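Local coordinates for protein catechol 1,2-dioxygenase (Burkholderia ambifaria, PDB 5VXT) that probably catalyses the iron(III)-dependent intradiol cleavage of catechol to cis,cis-muconate, and holds catechol beside the metal in this structure, at residues T253-E258 with I298-V303; G114-I119 with E273-P278. All coordinates share one frame; numbering follows the deposited sequence. Where two conformers were deposited one is given.

Contact 1. Residues T253-E258 with I298-V303; sequences TQFNIE and IEFNFV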
loop_
_atom_site.group_PDB
_atom_site.type_symbol
_atom_site.label_atom_id
_atom_site.label_comp_id
_atom_site.label_asym_id
_atom_site.label_seq_id
_atom_site.Cartn_x
_atom_site.Cartn_y
_atom_site.Cartn_z
ATOM N N THR B 253 -16.253 -14.173 15.182
ATOM C CA THR B 253 -16.098 -13.674 16.541
ATOM C C THR B 253 -14.840 -14.276 17.148
ATOM O O THR B 253 -14.063 -14.958 16.470
ATOM C CB THR B 253 -17.341 -13.987 17.382
ATOM O OG1 THR B 253 -17.260 -13.279 18.619
ATOM C CG2 THR B 253 -17.428 -15.474 17.655
ATOM N N GLN B 254 -14.644 -13.998 18.438
ATOM C CA GLN B 254 -13.470 -14.417 19.196
ATOM C C GLN B 254 -13.850 -14.418 20.666
ATOM O O GLN B 254 -14.875 -13.863 21.052
ATOM C CB GLN B 254 -12.271 -13.469 19.011
ATOM C CG GLN B 254 -11.732 -13.235 17.609
ATOM C CD GLN B 254 -10.555 -12.267 17.643
ATOM O OE1 GLN B 254 -9.802 -12.234 18.617
ATOM N NE2 GLN B 254 -10.404 -11.464 16.597
ATOM N N PHE B 255 -12.988 -15.003 21.491
ATOM C CA PHE B 255 -13.003 -14.640 22.898
ATOM C C PHE B 255 -11.561 -14.517 23.374
ATOM O O PHE B 255 -10.640 -15.097 22.792
ATOM C CB PHE B 255 -13.850 -15.585 23.799
ATOM C CG PHE B 255 -13.381 -17.012 23.872
ATOM C CD1 PHE B 255 -12.155 -17.347 24.425
ATOM C CD2 PHE B 255 -14.226 -18.035 23.468
ATOM C CE1 PHE B 255 -11.758 -18.664 24.516
ATOM C CE2 PHE B 255 -13.841 -19.352 23.565
ATOM C CZ PHE B 255 -12.602 -19.670 24.089
ATOM N N ASN B 256 -11.378 -13.697 24.398
ATOM C CA ASN B 256 -10.086 -13.467 25.019
ATOM C C ASN B 256 -9.951 -14.373 26.234
ATOM O O ASN B 256 -10.941 -14.687 26.907
ATOM C CB ASN B 256 -9.937 -12.008 25.448
ATOM C CG ASN B 256 -9.497 -11.093 24.306
ATOM O OD1 ASN B 256 -8.819 -11.517 23.372
ATOM N ND2 ASN B 256 -9.866 -9.823 24.397
ATOM N N ILE B 257 -8.717 -14.800 26.508
ATOM C CA ILE B 257 -8.447 -15.571 27.719
ATOM C C ILE B 257 -8.570 -14.661 28.932
ATOM O O ILE B 257 -7.933 -13.601 29.003
ATOM C CB ILE B 257 -7.057 -16.219 27.660
ATOM C CG1 ILE B 257 -6.960 -17.173 26.469
ATOM C CG2 ILE B 257 -6.735 -16.923 29.000
ATOM C CD1 ILE B 257 -8.041 -18.236 26.461
ATOM N N GLU B 258 -9.388 -15.074 29.897
ATOM C CA GLU B 258 -9.631 -14.269 31.082
ATOM C C GLU B 258 -8.319 -13.919 31.780
ATOM O O GLU B 258 -7.446 -14.773 31.957
ATOM C CB GLU B 258 -10.556 -15.034 32.027
ATOM C CG GLU B 258 -10.431 -14.680 33.485
ATOM C CD GLU B 258 -11.506 -15.341 34.336
ATOM O OE1 GLU B 258 -12.283 -14.607 34.984
ATOM O OE2 GLU B 258 -11.579 -16.593 34.358
ATOM N N ILE B 298 -13.330 -23.785 29.277
ATOM C CA ILE B 298 -14.095 -22.585 28.964
ATOM C C ILE B 298 -15.423 -23.001 28.363
ATOM O O ILE B 298 -15.454 -23.632 27.300
ATOM C CB ILE B 298 -13.350 -21.648 28.001
ATOM C CG1 ILE B 298 -12.006 -21.224 28.587
ATOM C CG2 ILE B 298 -14.213 -20.443 27.711
ATOM C CD1 ILE B 298 -11.285 -20.191 27.752
ATOM N N GLU B 299 -16.516 -22.623 29.021
ATOM C CA GLU B 299 -17.846 -22.808 28.458
ATOM C C GLU B 299 -18.219 -21.546 27.692
ATOM O O GLU B 299 -18.208 -20.442 28.246
ATOM C CB GLU B 299 -18.885 -23.127 29.538
ATOM C CG GLU B 299 -20.307 -23.198 28.985
ATOM C CD GLU B 299 -21.318 -23.777 29.961
ATOM O OE1 GLU B 299 -20.905 -24.436 30.939
ATOM O OE2 GLU B 299 -22.531 -23.572 29.742
ATOM N N PHE B 300 -18.518 -21.699 26.409
ATOM C CA PHE B 300 -18.873 -20.548 25.594
ATOM C C PHE B 300 -19.899 -20.973 24.564
ATOM O O PHE B 300 -19.630 -21.847 23.734
ATOM C CB PHE B 300 -17.647 -19.952 24.916
ATOM C CG PHE B 300 -17.891 -18.597 24.341
ATOM C CD1 PHE B 300 -17.888 -17.475 25.153
ATOM C CD2 PHE B 300 -18.147 -18.445 22.993
ATOM C CE1 PHE B 300 -18.110 -16.218 24.622
ATOM C CE2 PHE B 300 -18.377 -17.193 22.465
ATOM C CZ PHE B 300 -18.363 -16.083 23.282
ATOM N N ASN B 301 -21.064 -20.350 24.618
ATOM C CA ASN B 301 -22.145 -20.641 23.694
ATOM C C ASN B 301 -22.160 -19.598 22.589
ATOM O O ASN B 301 -21.750 -18.452 22.786
ATOM C CB ASN B 301 -23.481 -20.654 24.420
ATOM C CG ASN B 301 -23.517 -21.690 25.521
ATOM O OD1 ASN B 301 -23.004 -22.801 25.358
ATOM N ND2 ASN B 301 -24.100 -21.328 26.655
ATOM N N PHE B 302 -22.628 -20.010 21.416
ATOM C CA PHE B 302 -22.780 -19.108 20.284
ATOM C C PHE B 302 -24.266 -18.911 20.037
ATOM O O PHE B 302 -24.986 -19.883 19.783
ATOM C CB PHE B 302 -22.091 -19.657 19.036
ATOM C CG PHE B 302 -20.616 -19.867 19.195
ATOM C CD1 PHE B 302 -19.727 -18.813 19.030
ATOM C CD2 PHE B 302 -20.106 -21.121 19.475
ATOM C CE1 PHE B 302 -18.366 -19.012 19.158
ATOM C CE2 PHE B 302 -18.750 -21.320 19.608
ATOM C CZ PHE B 302 -17.879 -20.270 19.445
ATOM N N VAL B 303 -24.728 -17.671 20.139
ATOM C CA VAL B 303 -26.108 -17.319 19.824
ATOM C C VAL B 303 -26.087 -16.625 18.471
ATOM O O VAL B 303 -25.516 -15.538 18.333
ATOM C CB VAL B 303 -26.744 -16.427 20.897
ATOM C CG1 VAL B 303 -28.152 -16.037 20.483
ATOM C CG2 VAL B 303 -26.780 -17.146 22.251
#

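Contact 2. Residues G114-I119 with E273-P278; sequences GTPRTI and EELIPP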
loop_
_atom_site.group_PDB
_atom_site.type_symbol
_atom_site.label_atom_id
_atom_site.label_comp_id
_atom_site.label_asym_id
_atom_site.label_seq_id
_atom_site.Cartn_x
_atom_site.Cartn_y
_atom_site.Cartn_z
ATOM N N GLY B 114 -27.512 -11.294 19.261
ATOM C CA GLY B 114 -26.748 -12.516 19.370
ATOM C C GLY B 114 -25.397 -12.293 20.021
ATOM O O GLY B 114 -25.086 -11.222 20.549
ATOM N N THR B 115 -24.586 -13.347 19.990
ATOM C CA THR B 115 -23.171 -13.209 20.306
ATOM C C THR B 115 -22.573 -12.098 19.446
ATOM O O THR B 115 -22.800 -12.080 18.227
ATOM C CB THR B 115 -22.427 -14.520 20.042
ATOM O OG1 THR B 115 -22.982 -15.549 20.873
ATOM C CG2 THR B 115 -20.937 -14.383 20.348
ATOM N N PRO B 116 -21.821 -11.166 20.029
ATOM C CA PRO B 116 -21.258 -10.076 19.220
ATOM C C PRO B 116 -20.190 -10.572 18.263
ATOM O O PRO B 116 -19.442 -11.508 18.553
ATOM C CB PRO B 116 -20.659 -9.126 20.265
ATOM C CG PRO B 116 -20.380 -9.998 21.456
ATOM C CD PRO B 116 -21.494 -11.024 21.458
ATOM N N ARG B 117 -20.112 -9.905 17.108
ATOM C CA ARG B 117 -19.005 -10.136 16.204
ATOM C C ARG B 117 -17.743 -9.471 16.749
ATOM O O ARG B 117 -17.800 -8.542 17.559
ATOM C CB ARG B 117 -19.316 -9.571 14.814
ATOM C CG ARG B 117 -19.497 -8.042 14.798
ATOM C CD ARG B 117 -19.510 -7.443 13.390
ATOM N NE ARG B 117 -20.490 -8.086 12.506
ATOM C CZ ARG B 117 -21.789 -7.796 12.471
ATOM N NH1 ARG B 117 -22.291 -6.869 13.270
ATOM N NH2 ARG B 117 -22.593 -8.447 11.633
ATOM N N THR B 118 -16.591 -9.966 16.313
ATOM C CA THR B 118 -15.389 -9.131 16.353
ATOM C C THR B 118 -14.503 -9.539 15.178
ATOM O O THR B 118 -14.918 -10.300 14.301
ATOM C CB THR B 118 -14.691 -9.173 17.727
ATOM O OG1 THR B 118 -13.681 -8.141 17.778
ATOM C CG2 THR B 118 -14.061 -10.518 18.009
ATOM N N ILE B 119 -13.288 -8.990 15.113
ATOM C CA ILE B 119 -12.577 -9.060 13.847
ATOM C C ILE B 119 -12.134 -10.485 13.539
ATOM O O ILE B 119 -11.959 -11.329 14.432
ATOM C CB ILE B 119 -11.387 -8.085 13.837
ATOM C CG1 ILE B 119 -10.265 -8.599 14.742
ATOM C CG2 ILE B 119 -11.878 -6.698 14.232
ATOM C CD1 ILE B 119 -9.045 -7.725 14.737
ATOM N N GLU B 273 -16.672 -6.738 25.720
ATOM C CA GLU B 273 -17.023 -7.068 27.099
ATOM C C GLU B 273 -17.690 -8.433 27.181
ATOM O O GLU B 273 -17.467 -9.192 28.130
ATOM C CB GLU B 273 -17.943 -5.974 27.636
ATOM C CG GLU B 273 -18.346 -6.072 29.081
ATOM C CD GLU B 273 -19.353 -5.001 29.451
ATOM O OE1 GLU B 273 -19.256 -3.877 28.904
ATOM O OE2 GLU B 273 -20.255 -5.285 30.270
ATOM N N GLU B 274 -18.489 -8.771 26.181
ATOM C CA GLU B 274 -19.206 -10.038 26.178
ATOM C C GLU B 274 -18.348 -11.205 25.711
ATOM O O GLU B 274 -18.830 -12.344 25.723
ATOM C CB GLU B 274 -20.449 -9.932 25.284
ATOM C CG GLU B 274 -21.386 -8.787 25.645
ATOM C CD GLU B 274 -21.011 -7.479 24.953
ATOM O OE1 GLU B 274 -19.906 -7.398 24.370
ATOM O OE2 GLU B 274 -21.825 -6.534 24.995
ATOM N N LEU B 275 -17.102 -10.956 25.308
ATOM C CA LEU B 275 -16.232 -11.973 24.729
ATOM C C LEU B 275 -15.059 -12.308 25.647
ATOM O O LEU B 275 -13.959 -12.615 25.173
ATOM C CB LEU B 275 -15.734 -11.520 23.354
ATOM C CG LEU B 275 -16.826 -11.264 22.313
ATOM C CD1 LEU B 275 -16.239 -10.836 20.965
ATOM C CD2 LEU B 275 -17.728 -12.486 22.126
ATOM N N ILE B 276 -15.285 -12.251 26.959
ATOM C CA ILE B 276 -14.283 -12.554 27.980
ATOM C C ILE B 276 -14.883 -13.574 28.939
ATOM O O ILE B 276 -15.266 -13.215 30.061
ATOM C CB ILE B 276 -13.847 -11.293 28.744
ATOM C CG1 ILE B 276 -13.516 -10.149 27.778
ATOM C CG2 ILE B 276 -12.655 -11.603 29.641
ATOM C CD1 ILE B 276 -13.159 -8.864 28.510
ATOM N N PRO B 277 -14.987 -14.836 28.553
ATOM C CA PRO B 277 -15.684 -15.815 29.402
ATOM C C PRO B 277 -14.779 -16.332 30.504
ATOM O O PRO B 277 -13.549 -16.370 30.351
ATOM C CB PRO B 277 -16.067 -16.931 28.419
ATOM C CG PRO B 277 -15.178 -16.753 27.221
ATOM C CD PRO B 277 -14.431 -15.441 27.334
ATOM N N PRO B 278 -15.356 -16.711 31.648
ATOM C CA PRO B 278 -14.560 -17.322 32.718
ATOM C C PRO B 278 -13.891 -18.609 32.265
ATOM O O PRO B 278 -14.420 -19.355 31.439
ATOM C CB PRO B 278 -15.596 -17.598 33.809
ATOM C CG PRO B 278 -16.659 -16.585 33.572
ATOM C CD PRO B 278 -16.718 -16.374 32.087
#

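Contact 1. Residues T253-E258 with I298-V303
Over one face of the Phe-255 ring lies Ile-298 CG2, 4.0 Å from Phe-255 CZ. The Phe-300 ring meets Phe-255 obliquely, with centroids 5.2 Å apart and planes at 56°. Phe-255 CD2 stands over one face of Phe-300, displaced toward its rim and 3.8 Å from Phe-300 CG. At the edge of Phe-302, near the ring plane, Thr-253 CG2 comes to 4.0 Å from Phe-302 CE1. Phe-302 also puts CE1 at the edge of Phe-300, while Phe-300 CD2 lies over a face of Phe-302. The two segments belong to facing sheets of the beta sandwich of the dioxygenase domain and run nearly antiparallel. Their side chains meet in the layer between the sheets. A chi1 of 63°, with CG between the backbone N and the carbonyl carbon, sets the Phe-255 ring between Ile-298 and Phe-300 of the facing segment. Ile-298 CD1 approaches this ring at 3.6 Å from Phe-255 CE1. Ile-257 CD1 joins it, 4.0 Å from Ile-298 CD1, although the CB of Ile-257 points away. Phe-241 and Ile-150 also touch Phe-255, one from each sheet. Phe-241 meets the Phe-302 ring edge-to-face as well, and the hydroxyl of Tyr-204 is hydrogen-bonded to Phe-300 O.

Contact 2. Residues G114-I119 with E273-P278
Leu-275 fits against Pro-116 and Thr-118 and is the centre of this contact. Its two methyl groups divide the work. CD2 lies by the proline ring, with Leu-275 CD2 3.7 Å from Pro-116 CG. CD1 goes to the threonine, with Leu-275 CD1 3.7 Å from Thr-118 CG2. With CG anti to the carbonyl carbon (chi1 -60°), the leucine brings its branch point close to Pro-116 CG, and from there the methyls part toward their two partners. The side chain lies alongside both, pointing the opposite way. Thr-115 adds a lighter touch, its CG2 4.1 Å from Leu-275 CD2.

Pro-116 is shared by two neighbours. Besides the leucine, its CG meets Glu-274, at 3.8 Å from Glu-274 CB. The glutamate chain is bent at chi2 (88°), which brings one carboxylate oxygen near the proline ring. Glu-274 OE1 is then 3.9 Å from Pro-116 CG, a contact without a hydrogen bond. Glu-274 lies at the exposed margin, whereas Leu-275 is buried.

Both segments are loops. The 114-119 loop follows helix 94-109, and 273-278 lies between strands 251-256 and 280-282. Leu-275 reaches Thr-253 and Phe-300 as well, and so packs against both sheets at the side of the sandwich where 251-256 is the outermost strand. The Thr-118 side chain is about 8 Å from the bound catechol. Its hydroxyl hydrogen-bonds to Ala-270 O, while Thr-115 OG1 accepts the N-H of Val-303. The threonines thus spend their polar atoms on other parts of the chain and offer methyl groups to Leu-275. Across the two loops the fit depends on apolar shape, and the backbones are tied to the neighbouring strands instead.

Overall arrangement
Contact 1 lies within the sandwich core and joins its two sheets. Contact 2 is partly buried, joins two loops and reaches the surface at Glu-274. Their centres are only 6 Å apart. Strand 251-256 supplies one side of contact 1 and flanks both loops of contact 2. Both are apolar, but contact 1 relies on aromatic rings and contact 2 on a leucine and a proline. Polar links run between the contacts. Thr-253 OG1 is 2.8 Å from Pro-116 O, and in the conformer given Gln-254 NE2 is 2.7 Å from Ile-119 O, both probable hydrogen bonds. The loop 114-119 is thereby fastened to the strand edge, close to the iron and catechol site.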